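Local coordinates for protein putative isomerase YbhH (Escherichia coli, PDB 6OTV) that probably acts as an isomerase of the PrpF family, related to diaminopimelate epimerases, on a substrate not yet known, at residues A[154-159]-A[336-341]; A[188-193]-A[292-297]; A[215-220]-A[271-276]. All blocks are in the same frame, centred on the assembly; numbering follows the deposited sequence.

In the fold
The chain is consistent with the two-lobed fold of the diaminopimelate epimerase clan. Interaction 1 lies in what is probably the lobe around helix 94-106. The other two probably share the second lobe, interaction 2 joining strand 187-193 to the loop after helix 279-290, interaction 3 joining helix 214-219 to the loop before it. None touches another. The centres of interactions 1 and 2 are 33 Å apart and those of 2 and 3 are 22 Å apart, whereas the nearest atoms of 1 and 3 come within about 8 Å. Along the chain 3 is nested inside 2 and 2 inside 1. Interaction 1 also borders two ethanediols and an acetate, probably from the crystallisation liquor; no substrate or catalytic residue is established here.

Interaction 1 (A[154-159]-A[336-341]); sequences GTAAPV and IRTTRK. With EDO (1,2-ethanediol), chain E; EDO (1,2-ethanediol), chain N.
Val159 and Arg337 form an antiparallel hydrogen-bonded pair: Val159 N donates to Arg337 O at 2.8 Å and Arg337 N to Val159 O at 2.9 Å, both nearly straight. Before Val159 a water bridges the two backbones, donating a hydrogen bond to Ala157 O and accepting one from Thr339 N at 2.9 Å. The side chains of Val159 and Arg337 share one face of the sheet, where CG1 of Val159 lies 3.9 Å from CB of Arg337. A chi1 of 49° sets that methyl between the valine's own N and carbonyl carbon and turns it over the Arg337 carbonyl. Beyond CB the arginine bends away twice; its NE donates a hydrogen bond to Ile336 O, with the oxygen almost in the guanidinium plane, and NH1 reaches Asn95. Beside the pair, Pro158 CB rests on Ile336 CG2 at 3.7 Å, an apolar contact next to the backbone bonds. Small Ala156 approaches Thr338, CB to CB 4.0 Å, next to a bound ethanediol, while the Thr338 hydroxyl bonds to Arg10. Val159 and Arg337 also touch Ser98 of helix 94-106, so this pair sets strands 158-163 and 332-344 against the helix, consistent with the helix-centred barrel of the diaminopimelate epimerase fold.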
ATOM      1  N   GLY A 154      25.836  -4.764 -22.572  1.00 34.37           N
ATOM      2  CA  GLY A 154      25.022  -5.937 -22.815  1.00 32.02           C
ATOM      3  C   GLY A 154      23.552  -5.737 -22.474  1.00 38.31           C
ATOM      4  O   GLY A 154      23.053  -4.621 -22.302  1.00 30.99           O
ATOM      5  N   THR A 155      22.853  -6.864 -22.377  1.00 36.04           N
ATOM      6  CA  THR A 155      21.433  -6.875 -22.068  1.00 39.35           C
ATOM      7  C   THR A 155      21.165  -7.841 -20.925  1.00 36.72           C
ATOM      8  O   THR A 155      21.910  -8.800 -20.713  1.00 29.07           O
ATOM      9  CB  THR A 155      20.586  -7.270 -23.291  1.00 44.12           C
ATOM     10  OG1 THR A 155      21.012  -8.550 -23.777  1.00 48.10           O
ATOM     11  CG2 THR A 155      20.725  -6.232 -24.400  1.00 36.59           C
ATOM     12  N   ALA A 156      20.087  -7.580 -20.190  1.00 36.96           N
ATOM     13  CA  ALA A 156      19.672  -8.446 -19.098  1.00 38.93           C
ATOM     14  C   ALA A 156      18.156  -8.383 -18.979  1.00 40.08           C
ATOM     15  O   ALA A 156      17.480  -7.691 -19.746  1.00 38.04           O
ATOM     16  CB  ALA A 156      20.350  -8.055 -17.781  1.00 30.56           C
ATOM     17  N   ALA A 157      17.630  -9.117 -18.005  1.00 32.98           N
ATOM     18  CA  ALA A 157      16.195  -9.146 -17.781  1.00 34.36           C
ATOM     19  C   ALA A 157      15.721  -7.809 -17.216  1.00 31.95           C
ATOM     20  O   ALA A 157      16.356  -7.252 -16.316  1.00 31.29           O
ATOM     21  CB  ALA A 157      15.826 -10.277 -16.822  1.00 27.54           C
ATOM     22  N   PRO A 158      14.611  -7.271 -17.716  1.00 35.13           N
ATOM     23  CA  PRO A 158      14.081  -6.027 -17.146  1.00 32.86           C
ATOM     24  C   PRO A 158      13.424  -6.272 -15.797  1.00 33.91           C
ATOM     25  O   PRO A 158      12.780  -7.301 -15.574  1.00 32.54           O
ATOM     26  CB  PRO A 158      13.056  -5.571 -18.191  1.00 30.04           C
ATOM     27  CG  PRO A 158      12.584  -6.848 -18.807  1.00 29.84           C
ATOM     28  CD  PRO A 158      13.795  -7.754 -18.845  1.00 32.23           C
ATOM     29  N   VAL A 159      13.599  -5.313 -14.892  1.00 27.16           N
ATOM     30  CA  VAL A 159      12.852  -5.258 -13.642  1.00 26.78           C
ATOM     31  C   VAL A 159      12.104  -3.934 -13.611  1.00 31.23           C
ATOM     32  O   VAL A 159      12.699  -2.872 -13.829  1.00 28.18           O
ATOM     33  CB  VAL A 159      13.761  -5.418 -12.406  1.00 34.85           C
ATOM     34  CG1 VAL A 159      14.962  -4.491 -12.482  1.00 31.45           C
ATOM     35  CG2 VAL A 159      12.969  -5.168 -11.128  1.00 32.85           C
ATOM     36  N   ILE A 336      12.081   1.173 -15.756  1.00 36.71           N
ATOM     37  CA  ILE A 336      12.674  -0.126 -16.048  1.00 40.85           C
ATOM     38  C   ILE A 336      14.156  -0.069 -15.703  1.00 38.04           C
ATOM     39  O   ILE A 336      14.856   0.875 -16.087  1.00 37.27           O
ATOM     40  CB  ILE A 336      12.469  -0.523 -17.520  1.00 37.97           C
ATOM     41  CG1 ILE A 336      10.980  -0.531 -17.883  1.00 34.61           C
ATOM     42  CG2 ILE A 336      13.097  -1.890 -17.794  1.00 28.64           C
ATOM     43  CD1 ILE A 336      10.188  -1.637 -17.221  1.00 28.63           C
ATOM     44  N   ARG A 337      14.631  -1.069 -14.972  1.00 32.08           N
ATOM     45  CA  ARG A 337      16.050  -1.249 -14.709  1.00 30.82           C
ATOM     46  C   ARG A 337      16.423  -2.685 -15.045  1.00 32.65           C
ATOM     47  O   ARG A 337      15.592  -3.477 -15.501  1.00 26.50           O
ATOM     48  CB  ARG A 337      16.400  -0.930 -13.247  1.00 26.03           C
ATOM     49  CG  ARG A 337      16.034   0.473 -12.778  1.00 28.35           C
ATOM     50  CD  ARG A 337      17.143   1.471 -13.064  1.00 31.54           C
ATOM     51  NE  ARG A 337      17.219   1.812 -14.479  1.00 33.88           N
ATOM     52  CZ  ARG A 337      18.197   2.527 -15.020  1.00 39.63           C
ATOM     53  NH1 ARG A 337      19.191   2.977 -14.263  1.00 38.05           N
ATOM     54  NH2 ARG A 337      18.184   2.789 -16.320  1.00 39.47           N
ATOM     55  N   THR A 338      17.690  -3.022 -14.830  1.00 33.73           N
ATOM     56  CA  THR A 338      18.143  -4.402 -14.880  1.00 32.65           C
ATOM     57  C   THR A 338      19.011  -4.664 -13.661  1.00 31.72           C
ATOM     58  O   THR A 338      19.550  -3.740 -13.046  1.00 33.02           O
ATOM     59  CB  THR A 338      18.936  -4.722 -16.158  1.00 33.96           C
ATOM     60  OG1 THR A 338      20.210  -4.065 -16.106  1.00 34.59           O
ATOM     61  CG2 THR A 338      18.176  -4.269 -17.406  1.00 31.09           C
ATOM     62  N   THR A 339      19.141  -5.940 -13.313  1.00 26.17           N
ATOM     63  CA  THR A 339      19.964  -6.332 -12.183  1.00 33.01           C
ATOM     64  C   THR A 339      20.620  -7.668 -12.505  1.00 33.94           C
ATOM     65  O   THR A 339      20.208  -8.375 -13.429  1.00 32.10           O
ATOM     66  CB  THR A 339      19.140  -6.415 -10.886  1.00 34.81           C
ATOM     67  OG1 THR A 339      20.012  -6.618  -9.768  1.00 39.97           O
ATOM     68  CG2 THR A 339      18.138  -7.558 -10.954  1.00 28.23           C
ATOM     69  N   ARG A 340      21.659  -8.002 -11.745  1.00 27.98           N
ATOM     70  CA  ARG A 340      22.334  -9.278 -11.933  1.00 31.98           C
ATOM     71  C   ARG A 340      23.032  -9.670 -10.642  1.00 33.96           C
ATOM     72  O   ARG A 340      23.673  -8.837  -9.997  1.00 32.95           O
ATOM     73  CB  ARG A 340      23.345  -9.215 -13.084  1.00 32.44           C
ATOM     74  CG  ARG A 340      23.784 -10.579 -13.590  1.00 29.98           C
ATOM     75  CD  ARG A 340      24.787 -10.454 -14.725  1.00 30.64           C
ATOM     76  NE  ARG A 340      26.113 -10.075 -14.247  1.00 34.66           N
ATOM     77  CZ  ARG A 340      27.015 -10.938 -13.785  1.00 37.76           C
ATOM     78  NH1 ARG A 340      26.730 -12.233 -13.728  1.00 26.10           N
ATOM     79  NH2 ARG A 340      28.199 -10.503 -13.372  1.00 30.50           N
ATOM     80  N   LYS A 341      22.897 -10.940 -10.270  1.00 28.15           N
ATOM     81  CA  LYS A 341      23.649 -11.485  -9.150  1.00 30.42           C
ATOM     82  C   LYS A 341      25.064 -11.809  -9.609  1.00 28.82           C
ATOM     83  O   LYS A 341      25.257 -12.501 -10.613  1.00 33.60           O
ATOM     84  CB  LYS A 341      22.962 -12.735  -8.600  1.00 25.46           C
ATOM     85  CG  LYS A 341      23.718 -13.409  -7.467  1.00 29.52           C
ATOM     86  CD  LYS A 341      22.942 -14.590  -6.904  1.00 26.43           C
ATOM     87  CE  LYS A 341      22.667 -15.634  -7.972  1.00 28.77           C
ATOM     88  NZ  LYS A 341      22.067 -16.865  -7.385  1.00 35.22           N
TER
HETATM   89  C1  EDO E 403      21.643  -5.024 -18.955  0.60 14.08           C
HETATM   90  O1  EDO E 403      21.295  -3.830 -18.249  0.60 13.07           O
HETATM   91  C2  EDO E 403      23.061  -5.414 -18.564  0.60 19.87           C
HETATM   92  O2  EDO E 403      23.581  -6.450 -19.404  0.60 13.96           O
HETATM   93  C1  EDO N 412      23.428 -14.971 -14.364  1.00 59.47           C
HETATM   94  O1  EDO N 412      24.184 -13.815 -14.740  1.00 56.08           O
HETATM   95  C2  EDO N 412      23.383 -15.072 -12.843  1.00 58.66           C
HETATM   96  O2  EDO N 412      23.129 -13.778 -12.281  1.00 51.96           O
HETATM   97  O   HOH W   1      17.689  -8.205 -14.442  1.00 35.57           O

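Interaction 2 (A[188-193]-A[292-297]); sequences PVTCID and EGTVTR
Thr190 and Val295 make a buried side-chain-to-backbone contact that ties strand 187-193 to the loop after helix 279-290, which becomes a 3-10 segment at Val295. The strand presents alternate residues to two layers: Val189 and Cys191 pack on Ile230 and Ala234 of helix 221-237, whereas Pro188 and Thr190 meet the loop. The link is a single hydrogen bond, Val295 N to Thr190 OG1, 2.7 Å long and nearly straight at 172°. With chi1 at -76° the hydroxyl stands beside the threonine's own N, and CG2 is swung the other way, toward Thr294. The two threonine methyls, CG2 of Thr190 and CG2 of Thr294, lie 3.9 Å apart as the side chains cross obliquely.

Val295 slides past Thr190 in the opposite sense and spreads its two methyls along one face of the strand. CG1 lies 3.7 Å from Thr190 CB and also packs by the hydroxyl; CG2 reaches back to Pro188, 3.4 Å from its carbonyl O and 4.1 Å from its CB. Ile200 and Pro202 of strand 197-202 add to the apolar surroundings, which suit a beta-branched, compact valine. The turn is held from within by Arg297 N to Thr294 O at 3.1 Å, and Thr294 OG1 bonds to Ser288 O, fastening it to the end of helix 279-290.

Thr190 OG1 also bonds to Gln180 O. Since a carbonyl can only accept, the hydroxyl must donate there while it accepts the N-H of Val295. Two bonds thus grip it and fix its rotation. In this buried setting a threonine supplies both a hydroxyl that accepts and donates and a methyl that packs, satisfying the N-H of Val295, the first residue of the 3-10 segment.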
ATOM      1  N   PRO A 188      11.617  32.353 -12.962  1.00 62.24           N
ATOM      2  CA  PRO A 188      10.448  31.472 -12.803  1.00 57.36           C
ATOM      3  C   PRO A 188      10.894  30.039 -12.553  1.00 54.89           C
ATOM      4  O   PRO A 188      11.603  29.449 -13.370  1.00 55.77           O
ATOM      5  CB  PRO A 188       9.712  31.614 -14.140  1.00 55.79           C
ATOM      6  CG  PRO A 188      10.788  31.969 -15.117  1.00 54.87           C
ATOM      7  CD  PRO A 188      11.787  32.804 -14.355  1.00 60.16           C
ATOM      8  N   VAL A 189      10.481  29.481 -11.414  1.00 54.95           N
ATOM      9  CA  VAL A 189      10.833  28.119 -11.035  1.00 54.22           C
ATOM     10  C   VAL A 189       9.560  27.366 -10.665  1.00 55.60           C
ATOM     11  O   VAL A 189       8.472  27.935 -10.583  1.00 59.99           O
ATOM     12  CB  VAL A 189      11.843  28.072  -9.868  1.00 58.74           C
ATOM     13  CG1 VAL A 189      13.086  28.893 -10.195  1.00 57.58           C
ATOM     14  CG2 VAL A 189      11.190  28.546  -8.576  1.00 56.50           C
ATOM     15  N   THR A 190       9.715  26.062 -10.442  1.00 49.85           N
ATOM     16  CA  THR A 190       8.625  25.206  -9.994  1.00 49.75           C
ATOM     17  C   THR A 190       9.086  24.385  -8.800  1.00 48.11           C
ATOM     18  O   THR A 190      10.113  23.701  -8.869  1.00 43.43           O
ATOM     19  CB  THR A 190       8.134  24.279 -11.112  1.00 44.57           C
ATOM     20  OG1 THR A 190       7.336  25.027 -12.039  1.00 50.56           O
ATOM     21  CG2 THR A 190       7.301  23.141 -10.538  1.00 43.14           C
ATOM     22  N   CYS A 191       8.331  24.462  -7.708  1.00 50.68           N
ATOM     23  CA  CYS A 191       8.598  23.682  -6.509  1.00 52.19           C
ATOM     24  C   CYS A 191       7.634  22.505  -6.473  1.00 49.32           C
ATOM     25  O   CYS A 191       6.416  22.697  -6.396  1.00 55.58           O
ATOM     26  CB  CYS A 191       8.454  24.545  -5.257  1.00 55.88           C
ATOM     27  SG  CYS A 191       9.594  25.947  -5.207  1.00 57.90           S
ATOM     28  N   ILE A 192       8.176  21.291  -6.541  1.00 45.22           N
ATOM     29  CA  ILE A 192       7.367  20.084  -6.590  1.00 48.47           C
ATOM     30  C   ILE A 192       8.005  19.026  -5.698  1.00 51.89           C
ATOM     31  O   ILE A 192       9.231  18.944  -5.572  1.00 44.87           O
ATOM     32  CB  ILE A 192       7.191  19.577  -8.041  1.00 44.66           C
ATOM     33  CG1 ILE A 192       6.185  18.426  -8.104  1.00 50.97           C
ATOM     34  CG2 ILE A 192       8.526  19.159  -8.631  1.00 43.29           C
ATOM     35  CD1 ILE A 192       5.861  17.983  -9.516  1.00 46.74           C
ATOM     36  N   ASP A 193       7.155  18.229  -5.055  1.00 57.44           N
ATOM     37  CA  ASP A 193       7.563  17.166  -4.141  1.00 53.46           C
ATOM     38  C   ASP A 193       6.990  15.858  -4.682  1.00 52.25           C
ATOM     39  O   ASP A 193       5.883  15.456  -4.316  1.00 52.14           O
ATOM     40  CB  ASP A 193       7.078  17.460  -2.719  1.00 57.95           C
ATOM     41  CG  ASP A 193       7.655  16.505  -1.687  1.00 58.05           C
ATOM     42  OD1 ASP A 193       8.525  15.681  -2.037  1.00 60.13           O
ATOM     43  OD2 ASP A 193       7.234  16.584  -0.515  1.00 55.65           O
ATOM     44  N   GLU A 292       0.024  20.176 -15.409  1.00 66.18           N
ATOM     45  CA  GLU A 292      -0.203  21.454 -16.065  1.00 69.81           C
ATOM     46  C   GLU A 292       0.209  22.614 -15.167  1.00 59.57           C
ATOM     47  O   GLU A 292       0.056  22.570 -13.943  1.00 58.73           O
ATOM     48  CB  GLU A 292      -1.674  21.603 -16.452  1.00 78.05           C
ATOM     49  CG  GLU A 292      -2.639  21.360 -15.305  1.00 91.44           C
ATOM     50  CD  GLU A 292      -4.036  21.871 -15.601  1.00107.37           C
ATOM     51  OE1 GLU A 292      -4.532  22.728 -14.838  1.00112.60           O
ATOM     52  OE2 GLU A 292      -4.634  21.422 -16.601  1.00111.60           O
ATOM     53  N   GLY A 293       0.739  23.661 -15.794  1.00 48.99           N
ATOM     54  CA  GLY A 293       1.043  24.896 -15.103  1.00 46.92           C
ATOM     55  C   GLY A 293       2.450  25.019 -14.561  1.00 51.07           C
ATOM     56  O   GLY A 293       2.786  26.069 -13.998  1.00 57.18           O
ATOM     57  N   THR A 294       3.281  23.991 -14.700  1.00 41.08           N
ATOM     58  CA  THR A 294       4.644  24.074 -14.202  1.00 43.53           C
ATOM     59  C   THR A 294       5.520  24.865 -15.170  1.00 43.02           C
ATOM     60  O   THR A 294       5.173  25.079 -16.336  1.00 39.62           O
ATOM     61  CB  THR A 294       5.235  22.681 -13.990  1.00 43.85           C
ATOM     62  OG1 THR A 294       5.220  21.961 -15.229  1.00 50.22           O
ATOM     63  CG2 THR A 294       4.438  21.911 -12.941  1.00 34.41           C
ATOM     64  N   VAL A 295       6.679  25.298 -14.667  1.00 37.88           N
ATOM     65  CA  VAL A 295       7.620  26.036 -15.498  1.00 41.35           C
ATOM     66  C   VAL A 295       8.170  25.166 -16.622  1.00 48.86           C
ATOM     67  O   VAL A 295       8.689  25.692 -17.615  1.00 45.80           O
ATOM     68  CB  VAL A 295       8.761  26.607 -14.634  1.00 39.61           C
ATOM     69  CG1 VAL A 295       9.737  25.507 -14.233  1.00 38.18           C
ATOM     70  CG2 VAL A 295       9.474  27.736 -15.363  1.00 40.74           C
ATOM     71  N   THR A 296       8.061  23.840 -16.490  1.00 48.40           N
ATOM     72  CA  THR A 296       8.528  22.943 -17.541  1.00 46.69           C
ATOM     73  C   THR A 296       7.745  23.142 -18.834  1.00 45.68           C
ATOM     74  O   THR A 296       8.296  22.967 -19.926  1.00 47.77           O
ATOM     75  CB  THR A 296       8.429  21.492 -17.062  1.00 47.26           C
ATOM     76  OG1 THR A 296       9.120  21.355 -15.814  1.00 46.32           O
ATOM     77  CG2 THR A 296       9.058  20.547 -18.065  1.00 51.44           C
ATOM     78  N   ARG A 297       6.473  23.531 -18.733  1.00 48.71           N
ATOM     79  CA  ARG A 297       5.661  23.761 -19.921  1.00 46.96           C
ATOM     80  C   ARG A 297       6.144  24.953 -20.739  1.00 44.19           C
ATOM     81  O   ARG A 297       5.789  25.062 -21.917  1.00 45.17           O
ATOM     82  CB  ARG A 297       4.200  23.965 -19.525  1.00 63.66           C
ATOM     83  CG  ARG A 297       3.594  22.807 -18.746  1.00 75.05           C
ATOM     84  CD  ARG A 297       3.318  21.617 -19.646  1.00 80.87           C
ATOM     85  NE  ARG A 297       2.328  20.719 -19.061  1.00 85.98           N
ATOM     86  CZ  ARG A 297       1.741  19.726 -19.720  1.00 89.60           C
ATOM     87  NH1 ARG A 297       2.043  19.503 -20.991  1.00 90.88           N
ATOM     88  NH2 ARG A 297       0.849  18.958 -19.110  1.00 92.44           N
TER

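Interaction 3 (A[215-220]-A[271-276]); sequences AELDAD and HSCHRA
Leu217, in the short helix 214-219, is the first residue of 215-220 to press on the 271-276 loop, and it does so with one methyl: CD1 meets SG of Cys273 at 3.7 Å. The thiol is carried toward it because chi1 of Cys273, -176°, extends SG anti to the backbone N. Leu217 also touches Arg266 and Leu223, so this buried leucine fills a seam between strand 263-267, helix 221-237 and the loop. Asp218 follows and supplies the polar half. Its OD1 accepts the N-H of Cys273 at 3.0 Å, through the lone pair on the side of OD2, in a bond bent to 143°. The same oxygen lies 3.5 Å from CA of Ser272, while OD2 stays 3.7 Å from Cys273 N. Past Ala219 the helix ends, and Asp220 becomes the N-cap of helix 221-237, with OD1 bonded to Leu223 N and OD2 in a salt bridge to Lys208. The Asp218 carboxylate thus ties the loop to the helix by one main-chain N-H, and next to it an apolar leucine-thiol contact is buried; the negative charge probably strengthens the bond despite its bend.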
ATOM      1  N   ALA A 215      31.525  19.006 -14.396  1.00 53.12           N
ATOM      2  CA  ALA A 215      32.720  19.659 -13.871  1.00 59.67           C
ATOM      3  C   ALA A 215      32.723  21.148 -14.189  1.00 59.93           C
ATOM      4  O   ALA A 215      33.090  21.969 -13.339  1.00 65.10           O
ATOM      5  CB  ALA A 215      33.975  18.986 -14.427  1.00 55.39           C
ATOM      6  N   GLU A 216      32.319  21.517 -15.406  1.00 56.22           N
ATOM      7  CA  GLU A 216      32.263  22.929 -15.774  1.00 57.62           C
ATOM      8  C   GLU A 216      31.240  23.679 -14.930  1.00 60.43           C
ATOM      9  O   GLU A 216      31.449  24.846 -14.577  1.00 63.65           O
ATOM     10  CB  GLU A 216      31.936  23.073 -17.259  1.00 56.06           C
ATOM     11  CG  GLU A 216      32.888  22.341 -18.187  1.00 66.07           C
ATOM     12  CD  GLU A 216      32.400  22.330 -19.623  1.00 77.44           C
ATOM     13  OE1 GLU A 216      31.276  22.816 -19.873  1.00 78.53           O
ATOM     14  OE2 GLU A 216      33.136  21.833 -20.502  1.00 80.78           O
ATOM     15  N   LEU A 217      30.124  23.027 -14.598  1.00 61.08           N
ATOM     16  CA  LEU A 217      29.113  23.675 -13.770  1.00 58.05           C
ATOM     17  C   LEU A 217      29.605  23.856 -12.340  1.00 60.59           C
ATOM     18  O   LEU A 217      29.283  24.857 -11.689  1.00 61.67           O
ATOM     19  CB  LEU A 217      27.817  22.867 -13.795  1.00 51.44           C
ATOM     20  CG  LEU A 217      27.136  22.739 -15.158  1.00 47.26           C
ATOM     21  CD1 LEU A 217      25.958  21.790 -15.063  1.00 36.87           C
ATOM     22  CD2 LEU A 217      26.689  24.103 -15.669  1.00 42.87           C
ATOM     23  N   ASP A 218      30.387  22.897 -11.833  1.00 62.05           N
ATOM     24  CA  ASP A 218      30.919  23.021 -10.480  1.00 66.97           C
ATOM     25  C   ASP A 218      31.985  24.106 -10.389  1.00 69.77           C
ATOM     26  O   ASP A 218      32.178  24.692  -9.317  1.00 72.99           O
ATOM     27  CB  ASP A 218      31.482  21.679 -10.010  1.00 61.01           C
ATOM     28  CG  ASP A 218      30.401  20.641  -9.790  1.00 65.17           C
ATOM     29  OD1 ASP A 218      29.254  21.036  -9.494  1.00 66.95           O
ATOM     30  OD2 ASP A 218      30.697  19.432  -9.912  1.00 64.01           O
ATOM     31  N   ALA A 219      32.683  24.389 -11.491  1.00 66.05           N
ATOM     32  CA  ALA A 219      33.711  25.423 -11.466  1.00 69.68           C
ATOM     33  C   ALA A 219      33.106  26.821 -11.441  1.00 78.69           C
ATOM     34  O   ALA A 219      33.693  27.738 -10.856  1.00 83.04           O
ATOM     35  CB  ALA A 219      34.644  25.270 -12.667  1.00 59.89           C
ATOM     36  N   ASP A 220      31.945  27.005 -12.070  1.00 79.48           N
ATOM     37  CA  ASP A 220      31.280  28.302 -12.076  1.00 74.73           C
ATOM     38  C   ASP A 220      30.751  28.622 -10.685  1.00 70.56           C
ATOM     39  O   ASP A 220      29.600  28.309 -10.367  1.00 65.19           O
ATOM     40  CB  ASP A 220      30.146  28.318 -13.104  1.00 72.54           C
ATOM     41  CG  ASP A 220      29.667  29.723 -13.430  1.00 71.47           C
ATOM     42  OD1 ASP A 220      29.604  30.575 -12.518  1.00 70.93           O
ATOM     43  OD2 ASP A 220      29.352  29.978 -14.610  1.00 68.17           O
ATOM     44  N   HIS A 271      24.652  20.891  -3.944  1.00 68.07           N
ATOM     45  CA  HIS A 271      25.769  21.781  -4.235  1.00 73.19           C
ATOM     46  C   HIS A 271      26.507  21.380  -5.509  1.00 77.66           C
ATOM     47  O   HIS A 271      26.786  22.231  -6.359  1.00 89.25           O
ATOM     48  CB  HIS A 271      26.739  21.814  -3.048  1.00 73.46           C
ATOM     49  CG  HIS A 271      26.071  22.019  -1.723  1.00 74.54           C
ATOM     50  ND1 HIS A 271      25.329  23.141  -1.426  1.00 74.93           N
ATOM     51  CD2 HIS A 271      26.043  21.246  -0.611  1.00 75.51           C
ATOM     52  CE1 HIS A 271      24.866  23.049  -0.192  1.00 74.88           C
ATOM     53  NE2 HIS A 271      25.286  21.907   0.324  1.00 74.21           N
ATOM     54  N   SER A 272      26.830  20.099  -5.656  1.00 69.76           N
ATOM     55  CA  SER A 272      27.558  19.601  -6.814  1.00 67.03           C
ATOM     56  C   SER A 272      26.594  19.045  -7.857  1.00 66.74           C
ATOM     57  O   SER A 272      25.459  18.671  -7.555  1.00 63.75           O
ATOM     58  CB  SER A 272      28.561  18.520  -6.406  1.00 65.86           C
ATOM     59  OG  SER A 272      29.582  19.056  -5.584  1.00 75.20           O
ATOM     60  N   CYS A 273      27.072  18.982  -9.098  1.00 62.85           N
ATOM     61  CA  CYS A 273      26.269  18.493 -10.211  1.00 52.30           C
ATOM     62  C   CYS A 273      26.416  16.979 -10.322  1.00 49.46           C
ATOM     63  O   CYS A 273      27.533  16.463 -10.440  1.00 48.70           O
ATOM     64  CB  CYS A 273      26.681  19.174 -11.517  1.00 49.85           C
ATOM     65  SG  CYS A 273      25.654  18.722 -12.944  1.00 48.68           S
ATOM     66  N   HIS A 274      25.285  16.275 -10.275  1.00 48.24           N
ATOM     67  CA  HIS A 274      25.274  14.828 -10.450  1.00 42.41           C
ATOM     68  C   HIS A 274      25.820  14.464 -11.828  1.00 40.50           C
ATOM     69  O   HIS A 274      25.485  15.095 -12.834  1.00 39.03           O
ATOM     70  CB  HIS A 274      23.841  14.306 -10.284  1.00 45.89           C
ATOM     71  CG  HIS A 274      23.740  12.853  -9.921  1.00 51.57           C
ATOM     72  ND1 HIS A 274      24.316  11.851 -10.672  1.00 52.97           N
ATOM     73  CD2 HIS A 274      23.089  12.234  -8.907  1.00 50.76           C
ATOM     74  CE1 HIS A 274      24.043  10.679 -10.125  1.00 54.21           C
ATOM     75  NE2 HIS A 274      23.299  10.884  -9.053  1.00 48.78           N
ATOM     76  N   ARG A 275      26.686  13.446 -11.868  1.00 43.94           N
ATOM     77  CA  ARG A 275      27.220  12.962 -13.137  1.00 49.56           C
ATOM     78  C   ARG A 275      26.152  12.292 -13.993  1.00 50.01           C
ATOM     79  O   ARG A 275      26.317  12.200 -15.214  1.00 50.23           O
ATOM     80  CB  ARG A 275      28.370  11.988 -12.884  1.00 58.43           C
ATOM     81  CG  ARG A 275      29.481  12.558 -12.013  1.00 79.47           C
ATOM     82  CD  ARG A 275      30.618  13.128 -12.847  1.00 90.61           C
ATOM     83  NE  ARG A 275      31.632  12.121 -13.154  1.00 99.79           N
ATOM     84  CZ  ARG A 275      31.661  11.396 -14.268  1.00101.13           C
ATOM     85  NH1 ARG A 275      30.728  11.561 -15.195  1.00101.06           N
ATOM     86  NH2 ARG A 275      32.626  10.504 -14.456  1.00 99.21           N
ATOM     87  N   ALA A 276      25.074  11.812 -13.379  1.00 48.95           N
ATOM     88  CA  ALA A 276      23.949  11.245 -14.107  1.00 44.42           C
ATOM     89  C   ALA A 276      22.656  11.870 -13.604  1.00 40.16           C
ATOM     90  O   ALA A 276      22.457  13.082 -13.737  1.00 40.07           O
ATOM     91  CB  ALA A 276      23.914   9.722 -13.958  1.00 36.10           C
TER